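Local coordinates for AT-less polyketide synthase (Streptomyces platensis subsp. rosaceus, PDB 4QYR), which probably elongates a polyketide chain by carbon-carbon bond formation on carrier-protein-bound substrates, as the KS3 ketosynthase domain, with its linker, of MgsE in isomigrastatin biosynthesis, at residues G65-V70 / R236-A241; S81-E86 / D140-T145; R112-T117 / C192-A197; R373-A378 / R401-C406; G483-L488 / G511-V516. All coordinates share one frame; numbering follows the deposited sequence.

Contact 1. Residues G65-V70 / R236-A241; sequences GRIEGV and RSEGVA
Gly-65 and Ser-237 form a single backbone bridge, their CA atoms 4.1 Å apart, and two hydrogen bonds flank it: Gly-65 N gives to Arg-236 O, and Glu-238 N gives to Gly-65 O at 2.7 Å. The second donor is tilted 29° from the carbonyl plane, and the same oxygen also receives a CA-H...O contact from Ser-237. Beyond the bridge the backbones part, and the side chain of Glu-238 spans the gap. Its OE1 accepts from Ile-67 N at 2.8 Å on the anti lone pair, with a nearly straight N-H...O angle of 167°. With CG anti to the carbonyl carbon (chi1 -54°) and an extended chain beyond it, the carboxylate reaches past Gly-65 to the backbone of Ile-67. Both of its oxygens are engaged, since OE2 is held by a salt bridge to Arg-45 and by Leu-203 N; this would be expected to keep the buried carboxylate ionised. Ile-67 passes CG1 along Glu-238 CB and sets CD1 on Gly-239 CA, 3.7 Å away, and on toward Val-240 CG1. Val-70 places CG2 beside OE1. The bridge thus ties the loop between strands 63-64 and 72-73 to the entry of strand 239-247, which lies between strands 9-17 and 194-201 in the N-terminal mixed sheet of the thiolase-like ketosynthase fold, with Gly-239 pairing its backbone with Asn-201.

Contact 2. Residues S81-E86 / D140-T145; sequences SRLEAE and DGFTAT
Glu-84 lays its side chain across one face of the Phe-142 ring, with CB 3.6 Å from the centroid and almost exactly on the ring normal, a CH-pi contact. A chi1 of 174° sends Glu-84 CG away from its own N, and the extended chain carries the carboxylate on over the Phe-142 CE1 side, where its plane lies stacked 16° from that of the ring. Leu-83 meets the same ring at its edge, Leu-83 CG lying 4.2 Å from Phe-142 CD2. Behind these contacts two short helices, 82-86 and 141-145, pack at an angle of 43° with their axes 8.9 Å apart. The second starts with a capping box: Asp-140 OD2 accepts from Phe-142 N, met from above the carboxylate plane, and Thr-143 OG1 accepts from Asp-140 N at 3.1 Å. On helix 82-86, Arg-82 NH1 bridges to Glu-86 OE2 and also bonds Arg-602 O. Helix 141-147 borders the dimer interface, with Ala-144 on Ala-211 and Thr-145 on Phe-425 of the second subunit.

Contact 3. Residues R112-T117 / C192-A197; sequences RLPENT and CEMAIA
Pro-114 lays its CG-CD edge against the side chain of Met-194, a selenomethionine, from CB to SE, with Pro-114 CD 3.8 Å from Met-194 SE and Pro-114 CG near Met-194 CB and CG. The two side chains run about at right angles. A bend at chi3 (51°) turns the selenomethionine methyl aside, so that CE reaches Leu-113 CD2 at 3.7 Å. The CB-CG edge of the same proline takes the extended chain of Glu-193, whose CD lies 3.9 Å from Pro-114 CB. Asn-116 stands across Glu-193, Asn-116 OD1 against Glu-193 CB, with amide and carboxylate planes 71° apart. The backbones are held more loosely: Glu-193 N gives a weak 3.4 Å hydrogen bond to Asn-116 O, and Thr-117 CA makes a CA-H...O contact of 3.2 Å with Met-194 O. Thr-117 OG1 bonds back to Pro-114 O and fastens the turn on itself. Here strands 117-122 and 194-201 come together, parallel neighbours in the mixed sheet of the N-terminal half of the thiolase-like fold. Side-chain packing, apolar at Leu-113, Pro-114 and Met-194, therefore does more to join these segments than the single weak hydrogen bond, while Asn-116 OD1 has as its nearest carboxylate atom another acceptor, Glu-193 OE1.

Contact 4. Residues R373-A378 / R401-C406; sequences RELPPA and RRWEPC
Trp-403 N donates to Arg-373 O at 2.7 Å, along a nearly straight N-H...O line of 168° but from above the carbonyl plane. Arg-401 O, in turn, accepts from Leu-375 N at 2.9 Å, and Glu-374 CA adds a CA-H...O contact to the same oxygen. The return bond, Arg-401 N to Leu-375 O at 3.1 Å, completes an antiparallel hydrogen-bonded pair; Glu-374 and Arg-402 form the adjacent non-hydrogen-bonded pair, with diverging side chains. The ribbon has two strands, 374-375 and 401-402. Its first strand starts straight after a helix end: Arg-373, with positive phi, closes helix 358-372 in a Schellman motif. On one side Leu-375 drops CD2 over a face of the Trp-403 indole, 4.0 Å from the centroid of the six-membered ring and offset toward its rim, a CH-pi contact. The indole is swung there by CG anti to the backbone N (chi1 -171°), while Trp-403 CB packs against Arg-373 O. CG of Arg-401 lies beside Leu-375 CB, and its guanidinium goes on to a salt bridge with Glu-395; Glu-374 pairs with Arg-32. The ribbon lies at the edge of the ketosynthase body: Trp-403 fits against Ala-369 and Met-370 of helix 358-372, Leu-375 and Trp-403 touch Tyr-302 of strand 302-304, and Glu-374 and Pro-376 rest on Trp-28 of helix 24-33.

Contact 5. Residues G483-L488 / G511-V516; sequences GHAPDL and GSMDDV
The nearest CA atoms across the segments are those of Leu-488 and Met-513, 6.7 Å apart, where 485-488 and 511-513 run nearly antiparallel, their end-to-end directions 161° apart. No hydrogen bond joins the two segments, and their contact is purely one of packing. Leu-488 does most of it: CD1 lies against the Ser-512 to Met-513 peptide, near Ser-512 C and O and 3.8 Å from Met-513 N. The same methyl is 4.3 Å from Met-513 CB. With chi1 at -165°, Leu-488 turns its branched end from its own N toward this link. Met-513, a selenomethionine, extends its chain back along the loop, so that SE comes to 4.4 Å from Ala-485 CB and also lies near Pro-486 O. Each segment has polar order of its own. Ser-512 OG gives a 2.7 Å hydrogen bond to Asp-515 OD1, meeting it from above the carboxylate plane, and Asp-487 takes the N-cap position of helix 488-497 with a weak bond to Ala-489 N. The contact is at the surface of the RhiE-like linker region, where the loop entering helix 488-497 meets the start of helix 513-524. Leu-488 is backed by Val-510 of strand 504-510 and Gln-453 of strand 453-459, while Met-513 and Val-516 lean on Leu-476 of helix 462-478.

Contacts 1 to 4 belong to the ketosynthase body and contact 5 to the linker region. Along the chain contacts 2 and 3 both fall inside the loop that contact 1 closes, their segments alternating; contacts 4 and 5 follow in series. Contacts 1 and 3 share a mixed sheet through neighbouring strands 239-247 and 194-201, although their centres are about 27 Å apart on opposite sides of the chain's centre. Contact 2 sits out at the dimer interface, about 46 Å between centres from contact 4. The nearest atoms of contacts 4 and 5 are about 9 Å apart without touching, so the ribbon 374-375/401-402 lies on the side of the ketosynthase body near this part of the linker.

Contact 1. Residues G65-V70 / R236-A241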
# COMPACT_ATOMS: atom_id res chain seq x y z
N GLY A 65 -4.91 -6.51 -24.82
CA GLY A 65 -6.14 -7.11 -24.38
C GLY A 65 -6.97 -5.96 -23.86
O GLY A 65 -6.54 -5.26 -22.95
N ARG A 66 -8.14 -5.75 -24.44
CA ARG A 66 -9.02 -4.65 -24.05
C ARG A 66 -10.34 -5.11 -23.47
O ARG A 66 -10.90 -6.14 -23.86
CB ARG A 66 -9.32 -3.73 -25.23
CG ARG A 66 -8.17 -2.89 -25.68
CD ARG A 66 -8.67 -1.81 -26.62
NE ARG A 66 -8.73 -2.23 -28.03
CZ ARG A 66 -9.85 -2.49 -28.70
NH1 ARG A 66 -9.79 -2.84 -29.98
NH2 ARG A 66 -11.03 -2.39 -28.10
N ILE A 67 -10.84 -4.32 -22.55
CA ILE A 67 -12.18 -4.47 -22.03
C ILE A 67 -13.12 -3.62 -22.87
O ILE A 67 -12.83 -2.45 -23.15
CB ILE A 67 -12.23 -4.04 -20.55
CG1 ILE A 67 -11.50 -5.05 -19.69
CG2 ILE A 67 -13.67 -3.86 -20.07
CD1 ILE A 67 -11.59 -4.72 -18.27
N GLU A 68 -14.23 -4.19 -23.30
CA GLU A 68 -15.17 -3.37 -24.03
C GLU A 68 -16.02 -2.55 -23.06
O GLU A 68 -16.47 -3.06 -22.02
CB GLU A 68 -16.06 -4.22 -24.93
CG GLU A 68 -15.97 -3.78 -26.39
CD GLU A 68 -16.14 -2.27 -26.56
OE1 GLU A 68 -17.05 -1.69 -25.93
OE2 GLU A 68 -15.36 -1.66 -27.33
N GLY A 69 -16.22 -1.27 -23.38
CA GLY A 69 -17.12 -0.43 -22.62
C GLY A 69 -16.48 0.20 -21.41
O GLY A 69 -17.07 0.28 -20.33
N VAL A 70 -15.26 0.66 -21.62
CA VAL A 70 -14.41 1.25 -20.60
C VAL A 70 -14.86 2.67 -20.25
O VAL A 70 -14.57 3.20 -19.17
CB VAL A 70 -12.92 1.24 -21.10
CG1 VAL A 70 -12.27 2.60 -21.02
CG2 VAL A 70 -12.12 0.15 -20.38
N ARG A 236 0.43 -5.63 -23.14
CA ARG A 236 -0.34 -5.08 -22.03
C ARG A 236 -1.83 -5.44 -22.18
O ARG A 236 -2.34 -5.59 -23.30
CB ARG A 236 -0.13 -3.57 -21.97
CG ARG A 236 1.34 -3.15 -22.04
CD ARG A 236 1.49 -1.65 -21.81
NE ARG A 236 0.95 -1.28 -20.50
CZ ARG A 236 0.45 -0.09 -20.16
NH1 ARG A 236 0.39 0.91 -21.04
NH2 ARG A 236 -0.02 0.08 -18.93
N SER A 237 -2.53 -5.60 -21.06
CA SER A 237 -3.97 -5.89 -21.08
C SER A 237 -4.73 -5.15 -20.01
O SER A 237 -4.18 -4.83 -18.95
CB SER A 237 -4.26 -7.36 -20.88
OG SER A 237 -3.77 -8.12 -21.96
N GLU A 238 -6.00 -4.91 -20.29
CA GLU A 238 -6.91 -4.36 -19.30
C GLU A 238 -7.56 -5.47 -18.51
O GLU A 238 -7.62 -6.60 -18.97
CB GLU A 238 -7.96 -3.49 -19.97
CG GLU A 238 -7.34 -2.44 -20.84
CD GLU A 238 -8.35 -1.49 -21.43
OE1 GLU A 238 -9.44 -1.96 -21.81
OE2 GLU A 238 -8.02 -0.28 -21.51
N GLY A 239 -8.07 -5.15 -17.34
CA GLY A 239 -8.72 -6.15 -16.51
C GLY A 239 -9.14 -5.56 -15.19
O GLY A 239 -8.51 -4.61 -14.71
N VAL A 240 -10.20 -6.10 -14.62
CA VAL A 240 -10.62 -5.68 -13.30
C VAL A 240 -11.23 -6.86 -12.56
O VAL A 240 -11.96 -7.66 -13.14
CB VAL A 240 -11.61 -4.52 -13.38
CG1 VAL A 240 -12.79 -4.90 -14.25
CG2 VAL A 240 -12.04 -4.04 -12.00
N ALA A 241 -10.89 -7.01 -11.28
CA ALA A 241 -11.35 -8.15 -10.50
C ALA A 241 -11.44 -7.79 -9.04
O ALA A 241 -10.71 -6.92 -8.57
CB ALA A 241 -10.40 -9.33 -10.68

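Contact 2. Residues S81-E86 / D140-T145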
# COMPACT_ATOMS: atom_id res chain seq x y z
N SER A 81 -22.55 13.55 -10.09
CA SER A 81 -22.51 14.54 -11.16
C SER A 81 -22.01 13.88 -12.43
O SER A 81 -21.11 13.03 -12.36
CB SER A 81 -21.53 15.67 -10.80
OG SER A 81 -21.41 15.86 -9.39
N ARG A 82 -22.53 14.26 -13.59
CA ARG A 82 -21.86 13.82 -14.81
C ARG A 82 -20.41 14.33 -14.80
O ARG A 82 -19.48 13.61 -15.14
CB ARG A 82 -22.57 14.30 -16.08
CG ARG A 82 -21.68 14.19 -17.30
CD ARG A 82 -22.40 14.29 -18.63
NE ARG A 82 -23.27 13.15 -18.89
CZ ARG A 82 -22.86 12.00 -19.40
NH1 ARG A 82 -21.58 11.80 -19.69
NH2 ARG A 82 -23.74 11.03 -19.61
N LEU A 83 -20.25 15.58 -14.38
CA LEU A 83 -18.93 16.19 -14.25
C LEU A 83 -17.99 15.46 -13.27
O LEU A 83 -16.82 15.26 -13.56
CB LEU A 83 -19.11 17.64 -13.82
CG LEU A 83 -17.83 18.46 -13.70
CD1 LEU A 83 -17.02 18.46 -15.00
CD2 LEU A 83 -18.18 19.88 -13.27
N GLU A 84 -18.49 15.04 -12.11
CA GLU A 84 -17.65 14.31 -11.17
C GLU A 84 -17.22 12.98 -11.78
O GLU A 84 -16.11 12.50 -11.54
CB GLU A 84 -18.38 14.06 -9.85
CG GLU A 84 -17.59 13.18 -8.90
CD GLU A 84 -18.08 13.25 -7.46
OE1 GLU A 84 -19.25 13.66 -7.24
OE2 GLU A 84 -17.28 12.88 -6.55
N ALA A 85 -18.10 12.40 -12.58
CA ALA A 85 -17.83 11.09 -13.15
C ALA A 85 -16.91 11.22 -14.34
O ALA A 85 -16.10 10.34 -14.59
CB ALA A 85 -19.10 10.41 -13.53
N GLU A 86 -17.04 12.32 -15.07
CA GLU A 86 -16.23 12.52 -16.27
C GLU A 86 -14.74 12.77 -15.95
O GLU A 86 -13.87 12.55 -16.79
CB GLU A 86 -16.79 13.68 -17.10
CG GLU A 86 -17.97 13.27 -17.95
CD GLU A 86 -18.52 14.38 -18.84
OE1 GLU A 86 -18.24 15.57 -18.57
OE2 GLU A 86 -19.24 14.05 -19.82
N ASP A 140 -10.17 20.56 -11.92
CA ASP A 140 -11.30 20.81 -11.04
C ASP A 140 -11.03 20.11 -9.71
O ASP A 140 -10.10 19.33 -9.61
CB ASP A 140 -12.63 20.32 -11.64
CG ASP A 140 -13.82 20.57 -10.71
OD1 ASP A 140 -13.97 21.71 -10.21
OD2 ASP A 140 -14.57 19.61 -10.43
N GLY A 141 -11.84 20.42 -8.71
CA GLY A 141 -11.83 19.70 -7.45
C GLY A 141 -12.13 18.23 -7.62
O GLY A 141 -11.71 17.42 -6.80
N PHE A 142 -12.82 17.86 -8.69
CA PHE A 142 -13.15 16.46 -8.91
C PHE A 142 -12.00 15.68 -9.52
O PHE A 142 -11.96 14.45 -9.43
CB PHE A 142 -14.38 16.31 -9.81
CG PHE A 142 -15.67 16.69 -9.15
CD1 PHE A 142 -15.92 16.33 -7.84
CD2 PHE A 142 -16.62 17.45 -9.83
CE1 PHE A 142 -17.11 16.70 -7.23
CE2 PHE A 142 -17.80 17.81 -9.23
CZ PHE A 142 -18.04 17.44 -7.93
N THR A 143 -11.07 16.39 -10.15
CA THR A 143 -9.95 15.72 -10.83
C THR A 143 -9.05 15.04 -9.83
O THR A 143 -8.71 13.86 -9.98
CB THR A 143 -9.08 16.66 -11.65
OG1 THR A 143 -9.89 17.55 -12.42
CG2 THR A 143 -8.19 15.84 -12.56
N ALA A 144 -8.66 15.79 -8.80
CA ALA A 144 -7.79 15.30 -7.74
C ALA A 144 -8.39 14.07 -7.05
O ALA A 144 -7.76 13.02 -6.94
CB ALA A 144 -7.54 16.39 -6.73
N THR A 145 -9.61 14.24 -6.56
CA THR A 145 -10.41 13.15 -6.07
C THR A 145 -10.56 12.02 -7.09
O THR A 145 -10.58 10.83 -6.75
CB THR A 145 -11.77 13.68 -5.66
OG1 THR A 145 -11.76 13.94 -4.25
CG2 THR A 145 -12.91 12.71 -6.01

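Contact 3. Residues R112-T117 / C192-A197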
# COMPACT_ATOMS: atom_id res chain seq x y z
N ARG A 112 -24.74 -6.40 5.19
CA ARG A 112 -24.45 -7.71 5.76
C ARG A 112 -22.97 -7.79 6.11
O ARG A 112 -22.52 -8.66 6.85
CB ARG A 112 -24.85 -8.81 4.79
CG ARG A 112 -24.94 -10.17 5.43
CD ARG A 112 -25.39 -11.23 4.46
NE ARG A 112 -25.52 -12.52 5.12
CZ ARG A 112 -25.02 -13.65 4.64
NH1 ARG A 112 -24.36 -13.64 3.50
NH2 ARG A 112 -25.18 -14.79 5.32
N LEU A 113 -22.21 -6.85 5.57
CA LEU A 113 -20.80 -6.76 5.87
C LEU A 113 -20.61 -6.34 7.30
O LEU A 113 -21.37 -5.51 7.80
CB LEU A 113 -20.12 -5.75 4.95
CG LEU A 113 -20.05 -6.05 3.46
CD1 LEU A 113 -19.33 -4.90 2.79
CD2 LEU A 113 -19.33 -7.38 3.25
N PRO A 114 -19.59 -6.90 7.95
CA PRO A 114 -19.14 -6.43 9.27
C PRO A 114 -18.66 -5.02 9.12
O PRO A 114 -18.23 -4.66 8.03
CB PRO A 114 -17.99 -7.36 9.61
CG PRO A 114 -18.04 -8.45 8.61
CD PRO A 114 -18.72 -7.94 7.41
N GLU A 115 -18.70 -4.22 10.17
CA GLU A 115 -18.25 -2.85 10.03
C GLU A 115 -16.72 -2.76 9.92
O GLU A 115 -16.19 -1.79 9.39
CB GLU A 115 -18.76 -2.00 11.19
CG GLU A 115 -18.26 -2.42 12.54
CD GLU A 115 -18.80 -1.51 13.63
OE1 GLU A 115 -18.52 -0.29 13.57
OE2 GLU A 115 -19.51 -2.01 14.54
N ASN A 116 -16.00 -3.76 10.39
CA ASN A 116 -14.57 -3.70 10.17
C ASN A 116 -14.20 -4.57 8.97
O ASN A 116 -13.53 -5.58 9.07
CB ASN A 116 -13.77 -4.08 11.42
CG ASN A 116 -13.93 -5.52 11.81
OD1 ASN A 116 -14.88 -6.19 11.42
ND2 ASN A 116 -12.96 -6.01 12.58
N THR A 117 -14.66 -4.15 7.81
CA THR A 117 -14.28 -4.81 6.58
C THR A 117 -13.17 -4.01 5.93
O THR A 117 -13.29 -2.79 5.74
CB THR A 117 -15.46 -4.92 5.63
OG1 THR A 117 -16.37 -5.88 6.16
CG2 THR A 117 -15.01 -5.37 4.25
N CYS A 192 -9.59 -7.74 10.58
CA CYS A 192 -10.77 -7.74 9.74
C CYS A 192 -11.58 -9.01 9.95
O CYS A 192 -11.04 -10.08 10.27
CB CYS A 192 -10.40 -7.57 8.27
SG CYS A 192 -9.66 -5.98 7.99
N GLU A 193 -12.89 -8.88 9.77
CA GLU A 193 -13.79 -9.99 9.94
C GLU A 193 -14.18 -10.51 8.55
O GLU A 193 -14.54 -11.67 8.38
CB GLU A 193 -14.99 -9.54 10.76
CG GLU A 193 -15.84 -10.64 11.31
CD GLU A 193 -16.97 -10.08 12.15
OE1 GLU A 193 -16.74 -9.05 12.85
OE2 GLU A 193 -18.09 -10.64 12.08
N MSE A 194 -14.08 -9.61 7.57
CA MSE A 194 -14.22 -9.90 6.14
C MSE A 194 -13.42 -8.86 5.39
O MSE A 194 -13.23 -7.76 5.91
CB MSE A 194 -15.68 -9.85 5.72
CG MSE A 194 -16.45 -11.09 6.10
SE MSE A 194 -18.26 -11.12 5.41
CE MSE A 194 -17.87 -10.73 3.60
N ALA A 195 -12.91 -9.16 4.21
CA ALA A 195 -12.18 -8.13 3.44
C ALA A 195 -12.42 -8.24 1.94
O ALA A 195 -12.83 -9.29 1.43
CB ALA A 195 -10.71 -8.20 3.72
N ILE A 196 -12.19 -7.14 1.25
CA ILE A 196 -12.27 -7.11 -0.20
C ILE A 196 -10.88 -6.86 -0.80
O ILE A 196 -10.23 -5.83 -0.53
CB ILE A 196 -13.22 -6.02 -0.64
CG1 ILE A 196 -14.59 -6.29 -0.04
CG2 ILE A 196 -13.31 -5.93 -2.15
CD1 ILE A 196 -15.51 -5.08 -0.09
N ALA A 197 -10.39 -7.82 -1.58
CA ALA A 197 -9.15 -7.60 -2.32
C ALA A 197 -9.47 -7.59 -3.79
O ALA A 197 -10.30 -8.40 -4.26
CB ALA A 197 -8.15 -8.65 -2.01

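Contact 4. Residues R373-A378 / R401-C406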
# COMPACT_ATOMS: atom_id res chain seq x y z
N ARG A 373 -13.22 -28.63 -12.56
CA ARG A 373 -12.26 -29.73 -12.51
C ARG A 373 -11.57 -29.97 -13.85
O ARG A 373 -11.39 -31.10 -14.26
CB ARG A 373 -12.95 -31.00 -12.02
CG ARG A 373 -13.32 -30.95 -10.56
CD ARG A 373 -14.28 -32.05 -10.17
NE ARG A 373 -15.57 -31.96 -10.88
CZ ARG A 373 -16.20 -33.00 -11.42
NH1 ARG A 373 -15.66 -34.22 -11.37
NH2 ARG A 373 -17.37 -32.83 -12.04
N GLU A 374 -11.19 -28.89 -14.52
CA GLU A 374 -10.52 -28.94 -15.81
C GLU A 374 -9.34 -27.96 -15.88
O GLU A 374 -9.36 -26.90 -15.26
CB GLU A 374 -11.51 -28.63 -16.94
CG GLU A 374 -12.54 -29.71 -17.20
CD GLU A 374 -13.58 -29.26 -18.21
OE1 GLU A 374 -13.60 -28.05 -18.51
OE2 GLU A 374 -14.36 -30.11 -18.70
N LEU A 375 -8.32 -28.31 -16.65
CA LEU A 375 -7.22 -27.40 -16.92
C LEU A 375 -7.22 -27.01 -18.40
O LEU A 375 -7.20 -27.88 -19.28
CB LEU A 375 -5.90 -28.05 -16.52
CG LEU A 375 -5.74 -28.25 -15.01
CD1 LEU A 375 -4.43 -28.92 -14.66
CD2 LEU A 375 -5.84 -26.91 -14.33
N PRO A 376 -7.24 -25.70 -18.70
CA PRO A 376 -7.28 -25.22 -20.09
C PRO A 376 -5.90 -25.19 -20.77
O PRO A 376 -4.87 -25.13 -20.11
CB PRO A 376 -7.85 -23.79 -19.95
CG PRO A 376 -8.23 -23.62 -18.52
CD PRO A 376 -7.38 -24.58 -17.75
N PRO A 377 -5.89 -25.19 -22.10
CA PRO A 377 -4.64 -25.18 -22.87
C PRO A 377 -3.83 -23.89 -22.74
O PRO A 377 -4.41 -22.82 -22.62
CB PRO A 377 -5.13 -25.33 -24.30
CG PRO A 377 -6.49 -24.70 -24.28
CD PRO A 377 -7.07 -25.15 -22.98
N ALA A 378 -2.51 -24.02 -22.78
CA ALA A 378 -1.66 -22.85 -22.91
C ALA A 378 -1.52 -22.57 -24.40
O ALA A 378 -1.70 -23.47 -25.22
CB ALA A 378 -0.30 -23.08 -22.25
N ARG A 401 -7.53 -30.70 -20.43
CA ARG A 401 -7.57 -31.98 -19.72
C ARG A 401 -8.44 -31.93 -18.47
O ARG A 401 -8.64 -30.89 -17.88
CB ARG A 401 -6.16 -32.43 -19.35
CG ARG A 401 -5.67 -31.84 -18.05
CD ARG A 401 -4.49 -32.60 -17.46
NE ARG A 401 -3.24 -32.41 -18.20
CZ ARG A 401 -2.05 -32.35 -17.61
NH1 ARG A 401 -1.95 -32.46 -16.29
NH2 ARG A 401 -0.95 -32.16 -18.35
N ARG A 402 -8.96 -33.09 -18.07
CA ARG A 402 -9.63 -33.20 -16.79
C ARG A 402 -8.60 -32.97 -15.71
O ARG A 402 -7.46 -33.38 -15.84
CB ARG A 402 -10.30 -34.58 -16.63
CG ARG A 402 -11.21 -34.71 -15.42
CD ARG A 402 -12.59 -35.28 -15.79
NE ARG A 402 -12.54 -36.69 -16.17
CZ ARG A 402 -13.62 -37.41 -16.51
NH1 ARG A 402 -14.81 -36.83 -16.53
NH2 ARG A 402 -13.50 -38.69 -16.84
N TRP A 403 -8.99 -32.27 -14.65
CA TRP A 403 -8.07 -32.03 -13.55
C TRP A 403 -8.31 -33.07 -12.46
O TRP A 403 -9.25 -32.98 -11.68
CB TRP A 403 -8.26 -30.61 -13.00
CG TRP A 403 -7.22 -30.22 -12.01
CD1 TRP A 403 -6.20 -30.99 -11.55
CD2 TRP A 403 -7.09 -28.95 -11.35
NE1 TRP A 403 -5.44 -30.28 -10.64
CE2 TRP A 403 -5.97 -29.03 -10.50
CE3 TRP A 403 -7.81 -27.75 -11.40
CZ2 TRP A 403 -5.55 -27.97 -9.71
CZ3 TRP A 403 -7.39 -26.68 -10.61
CH2 TRP A 403 -6.27 -26.80 -9.78
N GLU A 404 -7.46 -34.09 -12.42
CA GLU A 404 -7.60 -35.14 -11.44
C GLU A 404 -6.80 -34.74 -10.20
O GLU A 404 -5.77 -34.06 -10.33
CB GLU A 404 -7.13 -36.48 -12.01
CG GLU A 404 -8.05 -37.67 -11.71
CD GLU A 404 -9.36 -37.63 -12.49
OE1 GLU A 404 -9.33 -37.43 -13.73
OE2 GLU A 404 -10.43 -37.80 -11.86
N PRO A 405 -7.28 -35.11 -8.99
CA PRO A 405 -6.60 -34.75 -7.74
C PRO A 405 -5.27 -35.45 -7.54
O PRO A 405 -5.10 -36.56 -8.03
CB PRO A 405 -7.59 -35.20 -6.66
CG PRO A 405 -8.89 -35.26 -7.35
CD PRO A 405 -8.60 -35.70 -8.74
N CYS A 406 -4.35 -34.80 -6.83
CA CYS A 406 -3.14 -35.48 -6.39
C CYS A 406 -3.53 -36.53 -5.37
O CYS A 406 -4.66 -36.53 -4.86
CB CYS A 406 -2.14 -34.51 -5.79
SG CYS A 406 -1.23 -33.52 -7.00

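Contact 5. Residues G483-L488 / G511-V516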
# COMPACT_ATOMS: atom_id res chain seq x y z
N GLY A 483 -30.61 -28.43 -14.78
CA GLY A 483 -30.85 -29.02 -13.47
C GLY A 483 -30.09 -28.43 -12.30
O GLY A 483 -30.12 -28.97 -11.19
N HIS A 484 -29.40 -27.32 -12.54
CA HIS A 484 -28.60 -26.67 -11.50
C HIS A 484 -29.41 -25.64 -10.73
O HIS A 484 -28.88 -24.62 -10.30
CB HIS A 484 -27.37 -25.98 -12.12
CG HIS A 484 -26.45 -26.92 -12.85
ND1 HIS A 484 -25.51 -26.48 -13.76
CD2 HIS A 484 -26.34 -28.27 -12.81
CE1 HIS A 484 -24.85 -27.52 -14.24
NE2 HIS A 484 -25.33 -28.62 -13.68
N ALA A 485 -30.71 -25.90 -10.57
CA ALA A 485 -31.59 -24.91 -9.97
C ALA A 485 -31.27 -24.70 -8.51
O ALA A 485 -30.99 -25.65 -7.78
CB ALA A 485 -33.04 -25.31 -10.13
N PRO A 486 -31.30 -23.44 -8.07
CA PRO A 486 -31.11 -23.19 -6.65
C PRO A 486 -32.29 -23.73 -5.88
O PRO A 486 -33.39 -23.80 -6.41
CB PRO A 486 -31.06 -21.66 -6.56
CG PRO A 486 -30.80 -21.20 -7.95
CD PRO A 486 -31.48 -22.20 -8.83
N ASP A 487 -32.04 -24.14 -4.65
CA ASP A 487 -33.09 -24.39 -3.69
C ASP A 487 -33.87 -23.10 -3.53
O ASP A 487 -33.30 -22.01 -3.57
CB ASP A 487 -32.48 -24.85 -2.38
CG ASP A 487 -33.50 -25.30 -1.38
OD1 ASP A 487 -34.58 -24.67 -1.29
OD2 ASP A 487 -33.22 -26.30 -0.69
N LEU A 488 -35.17 -23.21 -3.33
CA LEU A 488 -36.03 -22.04 -3.35
C LEU A 488 -35.77 -21.10 -2.17
O LEU A 488 -35.49 -19.92 -2.37
CB LEU A 488 -37.49 -22.47 -3.37
CG LEU A 488 -38.55 -21.44 -3.75
CD1 LEU A 488 -39.64 -22.16 -4.47
CD2 LEU A 488 -39.13 -20.77 -2.53
N GLY A 511 -44.65 -20.72 -3.80
CA GLY A 511 -44.55 -22.00 -3.12
C GLY A 511 -43.67 -22.96 -3.89
O GLY A 511 -43.24 -23.97 -3.36
N SER A 512 -43.42 -22.63 -5.15
CA SER A 512 -42.61 -23.45 -6.04
C SER A 512 -41.81 -22.53 -6.93
O SER A 512 -41.87 -21.32 -6.75
CB SER A 512 -43.47 -24.35 -6.91
OG SER A 512 -44.05 -23.59 -7.96
N MSE A 513 -41.09 -23.07 -7.90
CA MSE A 513 -40.21 -22.19 -8.63
C MSE A 513 -40.70 -21.90 -10.05
O MSE A 513 -40.21 -20.99 -10.71
CB MSE A 513 -38.79 -22.76 -8.67
CG MSE A 513 -37.76 -21.65 -8.93
SE MSE A 513 -36.03 -22.14 -9.64
CE MSE A 513 -36.30 -21.44 -11.43
N ASP A 514 -41.69 -22.64 -10.54
CA ASP A 514 -42.35 -22.17 -11.75
C ASP A 514 -43.36 -21.10 -11.38
O ASP A 514 -43.77 -20.31 -12.22
CB ASP A 514 -43.00 -23.32 -12.52
CG ASP A 514 -41.98 -24.27 -13.13
OD1 ASP A 514 -41.79 -24.21 -14.36
OD2 ASP A 514 -41.36 -25.04 -12.37
N ASP A 515 -43.72 -21.06 -10.10
CA ASP A 515 -44.46 -19.94 -9.56
C ASP A 515 -43.58 -18.70 -9.71
O ASP A 515 -44.03 -17.62 -10.11
CB ASP A 515 -44.85 -20.18 -8.10
CG ASP A 515 -46.05 -21.11 -7.95
OD1 ASP A 515 -46.16 -22.09 -8.72
OD2 ASP A 515 -46.88 -20.85 -7.06
N VAL A 516 -42.30 -18.89 -9.40
CA VAL A 516 -41.29 -17.86 -9.54
C VAL A 516 -41.11 -17.46 -11.00
O VAL A 516 -41.36 -16.32 -11.38
CB VAL A 516 -39.93 -18.31 -8.99
CG1 VAL A 516 -38.87 -17.23 -9.22
CG2 VAL A 516 -40.04 -18.68 -7.53